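Local coordinates for Lin2891 protein (Listeria innocua, PDB 3DB0) that is probably a flavin-dependent oxidoreductase of the pyridoxamine 5'-phosphate oxidase family, although its own substrate is not established, at residues L22-G27 and T55-R60; R33-L38 and L44-G49; V66-D71 and A76-N81; I96-N99 and W104-G107. One frame throughout, in Å; residues are numbered along the deposited sequence. Where two conformers were deposited one is given.

Contact 1 of 4, residues L22-G27 and T55-R60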
loop_
_atom_site.group_PDB
_atom_site.type_symbol
_atom_site.label_atom_id
_atom_site.label_comp_id
_atom_site.label_asym_id
_atom_site.label_seq_id
_atom_site.Cartn_x
_atom_site.Cartn_y
_atom_site.Cartn_z
ATOM N N LEU B 22 -10.387 -7.730 -7.839
ATOM C CA LEU B 22 -11.315 -8.827 -7.729
ATOM C C LEU B 22 -12.285 -8.744 -8.894
ATOM O O LEU B 22 -12.865 -7.690 -9.119
ATOM C CB LEU B 22 -12.189 -8.718 -6.474
ATOM C CG LEU B 22 -13.177 -9.899 -6.407
ATOM C CD1 LEU B 22 -12.477 -11.227 -5.975
ATOM C CD2 LEU B 22 -14.263 -9.548 -5.489
ATOM N N THR B 23 -12.465 -9.837 -9.628
ATOM C CA THR B 23 -13.477 -9.871 -10.671
ATOM C C THR B 23 -14.498 -10.890 -10.242
ATOM O O THR B 23 -14.169 -12.031 -9.952
ATOM C CB THR B 23 -12.882 -10.219 -12.052
ATOM O OG1 THR B 23 -11.864 -9.255 -12.381
ATOM C CG2 THR B 23 -13.994 -10.247 -13.143
ATOM N N SER B 24 -15.731 -10.412 -10.098
ATOM C CA SER B 24 -16.905 -11.206 -9.721
ATOM C C SER B 24 -17.927 -11.079 -10.865
ATOM O O SER B 24 -17.711 -10.335 -11.852
ATOM C CB SER B 24 -17.454 -10.795 -8.373
ATOM O OG SER B 24 -17.585 -9.376 -8.280
ATOM N N VAL B 25 -19.010 -11.835 -10.741
ATOM C CA VAL B 25 -19.985 -11.950 -11.785
ATOM C C VAL B 25 -21.358 -11.651 -11.236
ATOM O O VAL B 25 -21.721 -12.100 -10.142
ATOM C CB VAL B 25 -20.003 -13.416 -12.341
ATOM C CG1 VAL B 25 -21.152 -13.648 -13.349
ATOM C CG2 VAL B 25 -18.647 -13.811 -12.888
ATOM N N GLN B 26 -22.082 -10.851 -11.988
ATOM C CA GLN B 26 -23.487 -10.523 -11.700
ATOM C C GLN B 26 -24.318 -10.926 -12.910
ATOM O O GLN B 26 -24.554 -10.134 -13.829
ATOM C CB GLN B 26 -23.633 -9.020 -11.462
ATOM C CG GLN B 26 -25.044 -8.587 -11.240
ATOM C CD GLN B 26 -25.452 -7.433 -12.179
ATOM O OE1 GLN B 26 -24.611 -6.679 -12.715
ATOM N NE2 GLN B 26 -26.755 -7.303 -12.385
ATOM N N GLY B 27 -24.781 -12.167 -12.915
ATOM C CA GLY B 27 -25.556 -12.671 -14.034
ATOM C C GLY B 27 -24.580 -12.847 -15.162
ATOM O O GLY B 27 -23.665 -13.627 -15.050
ATOM N N THR B 55 -20.546 -8.283 -2.093
ATOM C CA THR B 55 -20.958 -9.316 -1.180
ATOM C C THR B 55 -22.116 -10.133 -1.730
ATOM O O THR B 55 -22.120 -11.355 -1.616
ATOM C CB THR B 55 -21.424 -8.724 0.163
ATOM O OG1 THR B 55 -20.332 -8.001 0.736
ATOM C CG2 THR B 55 -21.930 -9.838 1.099
ATOM N N GLU B 56 -23.119 -9.462 -2.292
ATOM C CA GLU B 56 -24.251 -10.161 -2.897
ATOM C C GLU B 56 -23.843 -10.931 -4.147
ATOM O O GLU B 56 -24.398 -12.000 -4.454
ATOM C CB GLU B 56 -25.426 -9.208 -3.193
ATOM C CG GLU B 56 -26.687 -9.925 -3.715
ATOM C CD GLU B 56 -27.282 -10.912 -2.716
ATOM O OE1 GLU B 56 -26.983 -10.800 -1.513
ATOM O OE2 GLU B 56 -28.053 -11.792 -3.148
ATOM N N GLU B 57 -22.888 -10.390 -4.895
ATOM C CA GLU B 57 -22.416 -11.083 -6.074
ATOM C C GLU B 57 -21.849 -12.457 -5.698
ATOM O O GLU B 57 -22.192 -13.487 -6.303
ATOM C CB GLU B 57 -21.385 -10.241 -6.818
ATOM C CG GLU B 57 -22.027 -9.106 -7.567
ATOM C CD GLU B 57 -21.058 -7.983 -7.872
ATOM O OE1 GLU B 57 -19.870 -8.248 -7.837
ATOM O OE2 GLU B 57 -21.479 -6.826 -8.104
ATOM N N VAL B 58 -20.968 -12.447 -4.695
ATOM C CA VAL B 58 -20.318 -13.664 -4.153
ATOM C C VAL B 58 -21.318 -14.699 -3.587
ATOM O O VAL B 58 -21.134 -15.902 -3.772
ATOM C CB VAL B 58 -19.249 -13.248 -3.094
ATOM C CG1 VAL B 58 -18.886 -14.376 -2.202
ATOM C CG2 VAL B 58 -18.010 -12.688 -3.849
ATOM N N ARG B 59 -22.369 -14.221 -2.902
ATOM C CA ARG B 59 -23.373 -15.077 -2.358
ATOM C C ARG B 59 -24.040 -15.841 -3.455
ATOM O O ARG B 59 -24.351 -16.980 -3.273
ATOM C CB ARG B 59 -24.492 -14.310 -1.628
ATOM C CG ARG B 59 -24.042 -13.637 -0.331
ATOM C CD ARG B 59 -25.231 -13.249 0.581
ATOM N NE ARG B 59 -24.771 -12.425 1.707
ATOM C CZ ARG B 59 -24.857 -11.090 1.748
ATOM N NH1 ARG B 59 -25.429 -10.416 0.748
ATOM N NH2 ARG B 59 -24.409 -10.421 2.805
ATOM N N ARG B 60 -24.253 -15.194 -4.599
ATOM C CA ARG B 60 -24.998 -15.780 -5.703
ATOM C C ARG B 60 -24.124 -16.504 -6.733
ATOM O O ARG B 60 -24.615 -17.347 -7.490
ATOM C CB ARG B 60 -25.833 -14.703 -6.402
ATOM C CG ARG B 60 -26.894 -14.122 -5.498
ATOM C CD ARG B 60 -27.341 -12.730 -5.874
ATOM N NE ARG B 60 -28.552 -12.695 -6.677
ATOM C CZ ARG B 60 -29.440 -11.707 -6.608
ATOM N NH1 ARG B 60 -29.267 -10.718 -5.737
ATOM N NH2 ARG B 60 -30.522 -11.731 -7.369
HETATM O O HOH W 1 -23.633 -13.094 -8.600
#
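One oxygen of the Glu57 carboxylate is met by Ser24: OG donates to OE1 at 2.6 Å, nearly in line with the CD-OE1 bond. The second oxygen, OE2, makes a salt bridge to Arg33 on the adjoining strand, so both oxygens of this buried acid have partners, which should stabilise its negative charge. Elsewhere on the helix, away from the strand, Thr55 CG2 sits over one face of the Arg59 guanidinium, while the Glu56 carboxylate lies at its edge; Arg59 NH1 reaches Glu56 OE1 at 2.8 Å, and Arg60 NH1 makes a weaker bond to OE2. The Ser24 side chain leaves the strand toward the helix, and with OG between its own N and carbonyl carbon (chi1 48°) the hydroxyl meets OE1. Further along the strand a water joins the two backbones, donating to Val25 O at 2.6 Å and to Glu57 O at 2.7 Å. Apolar contact is thinner, with Gln26 CB 4.2 Å from Glu57 CG; the amide end of Gln26 turns instead to His31. The short helix crosses the strand at 70° and packs beside the antiparallel barrel in a way consistent with the FMN-binding split barrel of this family.

Contact 2 of 4, residues R33-L38 and L44-G49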
loop_
_atom_site.group_PDB
_atom_site.type_symbol
_atom_site.label_atom_id
_atom_site.label_comp_id
_atom_site.label_asym_id
_atom_site.label_seq_id
_atom_site.Cartn_x
_atom_site.Cartn_y
_atom_site.Cartn_z
ATOM N N ARG B 33 -13.059 -4.762 -9.478
ATOM C CA ARG B 33 -12.808 -3.746 -8.483
ATOM C C ARG B 33 -11.463 -3.928 -7.812
ATOM O O ARG B 33 -11.013 -5.033 -7.608
ATOM C CB ARG B 33 -13.873 -3.775 -7.382
ATOM C CG ARG B 33 -15.302 -3.725 -7.871
ATOM C CD ARG B 33 -16.255 -3.907 -6.719
ATOM N NE ARG B 33 -17.676 -3.783 -7.095
ATOM C CZ ARG B 33 -18.468 -4.796 -7.433
ATOM N NH1 ARG B 33 -17.978 -6.004 -7.509
ATOM N NH2 ARG B 33 -19.739 -4.587 -7.738
ATOM N N TYR B 34 -10.849 -2.807 -7.472
ATOM C CA TYR B 34 -9.603 -2.806 -6.733
ATOM C C TYR B 34 -9.941 -2.910 -5.267
ATOM O O TYR B 34 -10.903 -2.313 -4.783
ATOM C CB TYR B 34 -8.783 -1.551 -6.930
ATOM C CG TYR B 34 -7.990 -1.539 -8.190
ATOM C CD1 TYR B 34 -6.829 -2.252 -8.298
ATOM C CD2 TYR B 34 -8.436 -0.850 -9.307
ATOM C CE1 TYR B 34 -6.106 -2.247 -9.458
ATOM C CE2 TYR B 34 -7.711 -0.871 -10.496
ATOM C CZ TYR B 34 -6.571 -1.545 -10.556
ATOM O OH TYR B 34 -5.843 -1.595 -11.725
HETATM N N MSE B 35 -9.199 -3.730 -4.555
HETATM C CA MSE B 35 -9.401 -3.796 -3.127
HETATM C C MSE B 35 -8.225 -4.446 -2.384
HETATM O O MSE B 35 -7.262 -4.938 -2.979
HETATM C CB MSE B 35 -10.711 -4.505 -2.779
HETATM C CG MSE B 35 -10.699 -5.983 -3.232
HETATM SE SE MSE B 35 -12.396 -6.875 -3.147
HETATM C CE MSE B 35 -13.215 -5.846 -4.632
ATOM N N THR B 36 -8.334 -4.389 -1.065
ATOM C CA THR B 36 -7.311 -4.901 -0.150
ATOM C C THR B 36 -7.574 -6.362 0.106
ATOM O O THR B 36 -8.738 -6.790 0.329
ATOM C CB THR B 36 -7.288 -4.098 1.166
ATOM O OG1 THR B 36 -7.053 -2.748 0.822
ATOM C CG2 THR B 36 -6.167 -4.558 2.163
ATOM N N PHE B 37 -6.473 -7.102 -0.023
ATOM C CA PHE B 37 -6.388 -8.513 0.251
ATOM C C PHE B 37 -5.378 -8.821 1.343
ATOM O O PHE B 37 -4.215 -8.444 1.230
ATOM C CB PHE B 37 -5.971 -9.281 -0.998
ATOM C CG PHE B 37 -7.010 -9.253 -2.099
ATOM C CD1 PHE B 37 -8.051 -10.194 -2.131
ATOM C CD2 PHE B 37 -7.016 -8.251 -3.029
ATOM C CE1 PHE B 37 -9.012 -10.160 -3.123
ATOM C CE2 PHE B 37 -8.006 -8.199 -4.009
ATOM C CZ PHE B 37 -9.000 -9.151 -4.049
ATOM N N LEU B 38 -5.834 -9.541 2.369
ATOM C CA LEU B 38 -4.946 -10.163 3.359
ATOM C C LEU B 38 -4.825 -11.630 2.925
ATOM O O LEU B 38 -5.645 -12.148 2.138
ATOM C CB LEU B 38 -5.556 -10.079 4.784
ATOM C CG LEU B 38 -5.848 -8.620 5.188
ATOM C CD1 LEU B 38 -6.241 -8.411 6.634
ATOM C CD2 LEU B 38 -4.609 -7.828 4.962
ATOM N N LEU B 44 -6.993 -16.183 0.550
ATOM C CA LEU B 44 -7.158 -14.741 0.541
ATOM C C LEU B 44 -8.433 -14.315 1.280
ATOM O O LEU B 44 -9.422 -15.076 1.393
ATOM C CB LEU B 44 -7.207 -14.204 -0.875
ATOM C CG LEU B 44 -6.007 -14.361 -1.816
ATOM C CD1 LEU B 44 -6.278 -13.575 -3.078
ATOM C CD2 LEU B 44 -4.711 -13.906 -1.265
ATOM N N TYR B 45 -8.361 -13.124 1.853
ATOM C CA TYR B 45 -9.472 -12.537 2.610
ATOM C C TYR B 45 -9.566 -11.089 2.176
ATOM O O TYR B 45 -8.566 -10.404 1.955
ATOM C CB TYR B 45 -9.258 -12.610 4.132
ATOM C CG TYR B 45 -9.194 -14.011 4.715
ATOM C CD1 TYR B 45 -10.352 -14.744 4.962
ATOM C CD2 TYR B 45 -7.998 -14.560 5.087
ATOM C CE1 TYR B 45 -10.300 -16.026 5.510
ATOM C CE2 TYR B 45 -7.929 -15.830 5.643
ATOM C CZ TYR B 45 -9.081 -16.559 5.844
ATOM O OH TYR B 45 -9.010 -17.817 6.344
ATOM N N THR B 46 -10.778 -10.644 1.910
ATOM C CA THR B 46 -10.959 -9.256 1.597
ATOM C C THR B 46 -12.230 -8.749 2.360
ATOM O O THR B 46 -13.288 -9.441 2.385
ATOM C CB THR B 46 -11.015 -9.035 0.047
ATOM O OG1 THR B 46 -10.993 -7.645 -0.229
ATOM C CG2 THR B 46 -12.261 -9.648 -0.556
ATOM N N PRO B 47 -12.136 -7.536 2.947
ATOM C CA PRO B 47 -13.234 -6.922 3.695
ATOM C C PRO B 47 -14.381 -6.486 2.846
ATOM O O PRO B 47 -14.228 -6.150 1.673
ATOM C CB PRO B 47 -12.578 -5.723 4.415
ATOM C CG PRO B 47 -11.313 -5.488 3.708
ATOM C CD PRO B 47 -10.944 -6.677 2.890
ATOM N N SER B 48 -15.568 -6.524 3.434
ATOM C CA SER B 48 -16.745 -6.051 2.706
ATOM C C SER B 48 -17.852 -5.671 3.687
ATOM O O SER B 48 -17.664 -5.766 4.895
ATOM C CB SER B 48 -17.181 -7.107 1.708
ATOM O OG SER B 48 -18.189 -6.613 0.854
ATOM N N GLY B 49 -18.977 -5.188 3.176
ATOM C CA GLY B 49 -20.138 -4.860 3.991
ATOM C C GLY B 49 -21.251 -5.807 3.593
ATOM O O GLY B 49 -21.312 -6.252 2.449
#
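Leu38 and Tyr45 form the antiparallel, hydrogen-bonded pair where this beta hairpin of the barrel is still closed. Leu38 N donates a hydrogen bond to Tyr45 O at 2.9 Å, in the carbonyl plane; Tyr45 N returns the bond to Leu38 O at the same length, but tilted 33° from that plane. Beyond this pair the strands diverge, the 33-36 and 44-49 axes standing at 107°, and a side chain takes over from the backbone. Thr46 points its hydroxyl back across the opening, with OG1 opposite its own N (chi1 -171°), and donates to Thr36 O. The modelled 2.5 Å between Thr46 OG1 and Thr36 O is very short, so its exact length is doubtful. Thr36 N is satisfied in another way, by the carboxylate of Asp103 of the third subunit, which places the opening at a subunit interface. The other backbone edges are bonded too: Met35 to Gly20 and Phe37 to Gln18 on one flank, Leu44 to Ile118 and Thr46 to Ile116 on the other. Phe37 CD1 rests 3.9 Å from Leu44 CD1. Over one face of the same ring, nearer its rim, stands Thr46 OG1, and the selenium of Met35, a selenomethionine, lies 3.3 Å from that oxygen.

Contact 3 of 4, residues V66-D71 and A76-N81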
loop_
_atom_site.group_PDB
_atom_site.type_symbol
_atom_site.label_atom_id
_atom_site.label_comp_id
_atom_site.label_asym_id
_atom_site.label_seq_id
_atom_site.Cartn_x
_atom_site.Cartn_y
_atom_site.Cartn_z
ATOM N N VAL B 66 -8.881 -13.289 -9.159
ATOM C CA VAL B 66 -8.049 -12.191 -8.582
ATOM C C VAL B 66 -6.724 -12.010 -9.340
ATOM O O VAL B 66 -6.059 -12.976 -9.678
ATOM C CB VAL B 66 -7.729 -12.440 -7.092
ATOM C CG1 VAL B 66 -6.900 -11.268 -6.483
ATOM C CG2 VAL B 66 -9.024 -12.628 -6.323
ATOM N N LEU B 67 -6.416 -10.764 -9.643
ATOM C CA LEU B 67 -5.150 -10.378 -10.213
ATOM C C LEU B 67 -4.477 -9.554 -9.130
ATOM O O LEU B 67 -5.063 -8.609 -8.573
ATOM C CB LEU B 67 -5.278 -9.525 -11.474
ATOM C CG LEU B 67 -5.880 -10.182 -12.729
ATOM C CD1 LEU B 67 -5.847 -9.180 -13.878
ATOM C CD2 LEU B 67 -5.032 -11.331 -13.050
ATOM N N ILE B 68 -3.251 -9.951 -8.835
ATOM C CA ILE B 68 -2.474 -9.316 -7.794
ATOM C C ILE B 68 -1.011 -9.399 -8.075
ATOM O O ILE B 68 -0.494 -10.410 -8.524
ATOM C CB ILE B 68 -2.840 -9.865 -6.342
ATOM C CG1 ILE B 68 -2.030 -9.147 -5.216
ATOM C CG2 ILE B 68 -2.610 -11.374 -6.218
ATOM C CD1 ILE B 68 -2.763 -9.134 -3.900
ATOM N N GLY B 69 -0.335 -8.261 -7.878
ATOM C CA GLY B 69 1.115 -8.211 -7.974
ATOM C C GLY B 69 1.708 -7.419 -9.125
ATOM O O GLY B 69 2.904 -7.236 -9.182
ATOM N N TYR B 70 0.853 -6.862 -9.972
ATOM C CA TYR B 70 1.292 -6.106 -11.129
ATOM C C TYR B 70 1.691 -4.658 -10.731
ATOM O O TYR B 70 0.850 -3.796 -10.521
ATOM C CB TYR B 70 0.228 -6.176 -12.230
ATOM C CG TYR B 70 0.608 -5.477 -13.497
ATOM C CD1 TYR B 70 1.093 -6.181 -14.578
ATOM C CD2 TYR B 70 0.563 -4.078 -13.577
ATOM C CE1 TYR B 70 1.505 -5.540 -15.725
ATOM C CE2 TYR B 70 0.972 -3.416 -14.725
ATOM C CZ TYR B 70 1.438 -4.166 -15.798
ATOM O OH TYR B 70 1.819 -3.529 -16.942
ATOM N N ASP B 71 2.994 -4.424 -10.628
ATOM C CA ASP B 71 3.570 -3.129 -10.224
ATOM C C ASP B 71 3.958 -2.273 -11.434
ATOM O O ASP B 71 3.759 -1.058 -11.456
ATOM C CB ASP B 71 4.837 -3.363 -9.401
ATOM C CG ASP B 71 4.558 -4.060 -8.110
ATOM O OD1 ASP B 71 3.506 -3.777 -7.556
ATOM O OD2 ASP B 71 5.371 -4.891 -7.666
ATOM N N ALA B 76 6.298 -9.890 -12.274
ATOM C CA ALA B 76 5.665 -11.213 -12.311
ATOM C C ALA B 76 4.467 -10.997 -11.374
ATOM O O ALA B 76 4.574 -10.327 -10.332
ATOM C CB ALA B 76 6.548 -12.280 -11.751
ATOM N N PHE B 77 3.320 -11.529 -11.751
ATOM C CA PHE B 77 2.120 -11.352 -10.956
ATOM C C PHE B 77 1.297 -12.610 -10.980
ATOM O O PHE B 77 1.654 -13.581 -11.636
ATOM C CB PHE B 77 1.312 -10.128 -11.389
ATOM C CG PHE B 77 0.811 -10.195 -12.776
ATOM C CD1 PHE B 77 1.636 -9.839 -13.833
ATOM C CD2 PHE B 77 -0.485 -10.645 -13.041
ATOM C CE1 PHE B 77 1.179 -9.934 -15.136
ATOM C CE2 PHE B 77 -0.931 -10.746 -14.333
ATOM C CZ PHE B 77 -0.103 -10.376 -15.383
ATOM N N LEU B 78 0.204 -12.583 -10.234
ATOM C CA LEU B 78 -0.636 -13.732 -10.088
ATOM C C LEU B 78 -2.015 -13.557 -10.658
ATOM O O LEU B 78 -2.645 -12.501 -10.525
ATOM C CB LEU B 78 -0.810 -14.072 -8.580
ATOM C CG LEU B 78 0.441 -14.396 -7.759
ATOM C CD1 LEU B 78 0.058 -14.481 -6.213
ATOM C CD2 LEU B 78 1.082 -15.646 -8.328
ATOM N N GLU B 79 -2.455 -14.640 -11.294
ATOM C CA GLU B 79 -3.843 -14.791 -11.688
ATOM C C GLU B 79 -4.389 -15.957 -10.851
ATOM O O GLU B 79 -3.915 -17.088 -10.932
ATOM C CB GLU B 79 -3.988 -15.046 -13.188
ATOM C CG GLU B 79 -5.380 -15.425 -13.482
ATOM C CD GLU B 79 -5.656 -15.829 -14.927
ATOM O OE1 GLU B 79 -4.820 -15.655 -15.828
ATOM O OE2 GLU B 79 -6.763 -16.337 -15.147
ATOM N N ILE B 80 -5.360 -15.661 -10.002
ATOM C CA ILE B 80 -5.952 -16.621 -9.084
ATOM C C ILE B 80 -7.462 -16.833 -9.369
ATOM O O ILE B 80 -8.251 -15.902 -9.290
ATOM C CB ILE B 80 -5.834 -16.091 -7.644
ATOM C CG1 ILE B 80 -4.372 -15.874 -7.266
ATOM C CG2 ILE B 80 -6.530 -17.028 -6.646
ATOM C CD1 ILE B 80 -4.125 -15.206 -5.942
ATOM N N ASN B 81 -7.864 -18.061 -9.690
ATOM C CA ASN B 81 -9.288 -18.379 -9.921
ATOM C C ASN B 81 -9.655 -19.197 -8.742
ATOM O O ASN B 81 -8.952 -20.152 -8.390
ATOM C CB ASN B 81 -9.490 -19.130 -11.226
ATOM C CG ASN B 81 -9.082 -18.282 -12.449
ATOM O OD1 ASN B 81 -8.023 -18.495 -13.030
ATOM N ND2 ASN B 81 -9.871 -17.288 -12.772
HETATM O O HOH W 2 5.012 -8.838 -8.395
#
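Tyr70 and Phe77 meet at the turn end of an antiparallel beta hairpin, one wall of the barrel, as a T-shaped pair. The edge of Tyr70 is directed at the face of Phe77, with ring planes at 76° and centroids 5.5 Å apart; Tyr70 CD1 comes closest, to Phe77 CD1 and CE1 alike. Phe77 CB points at the neighbouring strand and rests 3.6 Å from Gly69 C; CG, between N and the carbonyl carbon (chi1 62°), then sets the ring beside Tyr70. Gly69, with a positive phi of 113°, lets the backbone pass close to that CB. Leu67 lies beside Glu79, pointing the same way, with Leu67 CD2 3.9 Å from Glu79 CB and at the edge of the Phe77 ring. The carboxylate of Glu79 extends on to Arg124. This side of the sheet faces the second subunit, whose Tyr34 stacks on Tyr70 and meets Phe77 edge-to-face. On the other side Val66, Ile68, Leu78 and Ile80 form an apolar patch: Ile68 CG2 lies 4.0 Å from Leu78 CB and 4.1 Å from Ile80 CD1, and helix 6-16 covers Ile68 and Leu78. Val66 pairs with Ile80, and Ile68 with Leu78, by two backbone hydrogen bonds each, the shortest being Val66 N to Ile80 O at 2.7 Å. Past the last of these, water 2 bridges the strands, donating to Gly69 O at 2.8 Å and to Ala76 O at 2.5 Å.

Contact 4 of 4, residues I96-N99 and W104-G107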
loop_
_atom_site.group_PDB
_atom_site.type_symbol
_atom_site.label_atom_id
_atom_site.label_comp_id
_atom_site.label_asym_id
_atom_site.label_seq_id
_atom_site.Cartn_x
_atom_site.Cartn_y
_atom_site.Cartn_z
ATOM N N ILE B 96 -9.260 -10.018 11.195
ATOM C CA ILE B 96 -9.190 -9.248 9.995
ATOM C C ILE B 96 -9.655 -7.798 10.301
ATOM O O ILE B 96 -9.042 -6.834 9.846
ATOM C CB ILE B 96 -10.046 -9.856 8.894
ATOM C CG1 ILE B 96 -9.526 -11.266 8.432
ATOM C CG2 ILE B 96 -10.212 -8.884 7.724
ATOM C CD1 ILE B 96 -8.142 -11.263 7.947
ATOM N N TRP B 97 -10.744 -7.651 11.065
ATOM C CA TRP B 97 -11.263 -6.333 11.429
ATOM C C TRP B 97 -10.176 -5.508 12.119
ATOM O O TRP B 97 -9.933 -4.341 11.796
ATOM C CB TRP B 97 -12.554 -6.454 12.290
ATOM C CG TRP B 97 -13.016 -5.164 12.916
ATOM C CD1 TRP B 97 -13.020 -4.859 14.259
ATOM C CD2 TRP B 97 -13.487 -3.966 12.242
ATOM N NE1 TRP B 97 -13.490 -3.580 14.453
ATOM C CE2 TRP B 97 -13.768 -3.007 13.237
ATOM C CE3 TRP B 97 -13.719 -3.624 10.914
ATOM C CZ2 TRP B 97 -14.265 -1.743 12.931
ATOM C CZ3 TRP B 97 -14.193 -2.343 10.627
ATOM C CH2 TRP B 97 -14.450 -1.437 11.616
ATOM N N GLU B 98 -9.497 -6.133 13.066
ATOM C CA GLU B 98 -8.462 -5.484 13.847
ATOM C C GLU B 98 -7.256 -5.132 12.992
ATOM O O GLU B 98 -6.605 -4.112 13.207
ATOM C CB GLU B 98 -8.061 -6.383 15.045
ATOM C CG GLU B 98 -9.119 -6.404 16.108
ATOM C CD GLU B 98 -8.875 -7.405 17.210
ATOM O OE1 GLU B 98 -7.757 -7.954 17.297
ATOM O OE2 GLU B 98 -9.829 -7.667 17.955
ATOM N N ASN B 99 -6.955 -5.963 12.008
ATOM C CA ASN B 99 -5.831 -5.665 11.122
ATOM C C ASN B 99 -6.178 -4.495 10.192
ATOM O O ASN B 99 -5.412 -3.552 10.032
ATOM C CB ASN B 99 -5.423 -6.888 10.323
ATOM C CG ASN B 99 -4.275 -6.604 9.395
ATOM O OD1 ASN B 99 -4.298 -5.637 8.619
ATOM N ND2 ASN B 99 -3.263 -7.448 9.454
ATOM N N TRP B 104 -6.976 3.104 13.787
ATOM C CA TRP B 104 -8.024 3.780 14.596
ATOM C C TRP B 104 -8.830 2.876 15.525
ATOM O O TRP B 104 -9.614 3.349 16.367
ATOM C CB TRP B 104 -9.009 4.535 13.676
ATOM C CG TRP B 104 -9.949 3.640 12.857
ATOM C CD1 TRP B 104 -11.214 3.166 13.231
ATOM C CD2 TRP B 104 -9.702 3.112 11.568
ATOM N NE1 TRP B 104 -11.723 2.380 12.235
ATOM C CE2 TRP B 104 -10.824 2.351 11.200
ATOM C CE3 TRP B 104 -8.643 3.213 10.682
ATOM C CZ2 TRP B 104 -10.891 1.699 10.030
ATOM C CZ3 TRP B 104 -8.724 2.567 9.516
ATOM C CH2 TRP B 104 -9.832 1.821 9.189
ATOM N N PHE B 105 -8.602 1.577 15.439
ATOM C CA PHE B 105 -9.353 0.606 16.236
ATOM C C PHE B 105 -9.182 0.803 17.723
ATOM O O PHE B 105 -8.059 0.852 18.220
ATOM C CB PHE B 105 -8.981 -0.841 15.833
ATOM C CG PHE B 105 -9.574 -1.911 16.733
ATOM C CD1 PHE B 105 -10.836 -2.418 16.492
ATOM C CD2 PHE B 105 -8.848 -2.428 17.794
ATOM C CE1 PHE B 105 -11.382 -3.403 17.315
ATOM C CE2 PHE B 105 -9.386 -3.415 18.620
ATOM C CZ PHE B 105 -10.655 -3.899 18.370
ATOM N N GLN B 106 -10.300 0.953 18.428
ATOM C CA GLN B 106 -10.264 1.044 19.884
ATOM C C GLN B 106 -11.336 0.169 20.550
ATOM O O GLN B 106 -11.862 0.481 21.627
ATOM C CB GLN B 106 -10.265 2.508 20.411
ATOM C CG GLN B 106 -11.451 3.372 20.007
ATOM C CD GLN B 106 -11.456 4.733 20.694
ATOM O OE1 GLN B 106 -10.595 5.594 20.430
ATOM N NE2 GLN B 106 -12.458 4.953 21.561
ATOM N N GLY B 107 -11.631 -0.960 19.908
ATOM C CA GLY B 107 -12.584 -1.921 20.468
ATOM C C GLY B 107 -14.003 -1.904 19.929
ATOM O O GLY B 107 -14.808 -2.751 20.285
#
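Trp97 and Phe105 each swing their ring to the far side of CB from the backbone N (chi1 169° and 172°), one leaning off the helix and the other back toward it, so that the two rings meet. Trp97 NE1 comes in at the edge of the phenyl ring, 3.5 Å from Phe105 CD1, and Trp97 CD1 lies 3.8 Å from Phe105 CE1. The planes stand at 81°, yet the rings meet obliquely, neither stacked nor edge-to-face. The indole N-H is not spent on the phenyl ring, since NE1 is hydrogen-bonded to Glu108 O a little further along the loop. Here the last turns of helix 90-100 are covered by the loop that leads back into the barrel at strand 113-126, and the Trp97 ring also meets the Phe113 ring of that strand. The Phe105 ring is sandwiched. Glu98 CG makes a CH-pi contact over one face, 3.9 Å from the centroid, and on the opposite face Gly107 N sits 3.4 Å above the plane, over its centre. Past CG the Glu98 chain is extended, and OE2 ends up close to the like-charged OE2 of Glu94, which may raise the pKa of one of them. Next to Phe105, Trp104 turns its ring edge-to-face with Phe113 of the third subunit.

From the N terminus, strand 19-26 supplies the first half of contact 1, whose loop closes only when helix 53-60 returns to it. Contact 2, the hairpin of 29-40 and 43-49, is nested inside that loop and meets contact 1 where Thr55 OG1 reaches Ser48 OG and Gly49 O. Contact 3 opens after contact 1 has closed and forms a second hairpin; its Val66 packs on both Leu22 and Phe37, joining the three through the barrel interior. Contact 4 follows in series, closing a short loop after strand 77-86, about 27 Å from contact 3 between centres. It reaches the barrel through Ile96 against Leu38 of contact 2. None of the loops cross.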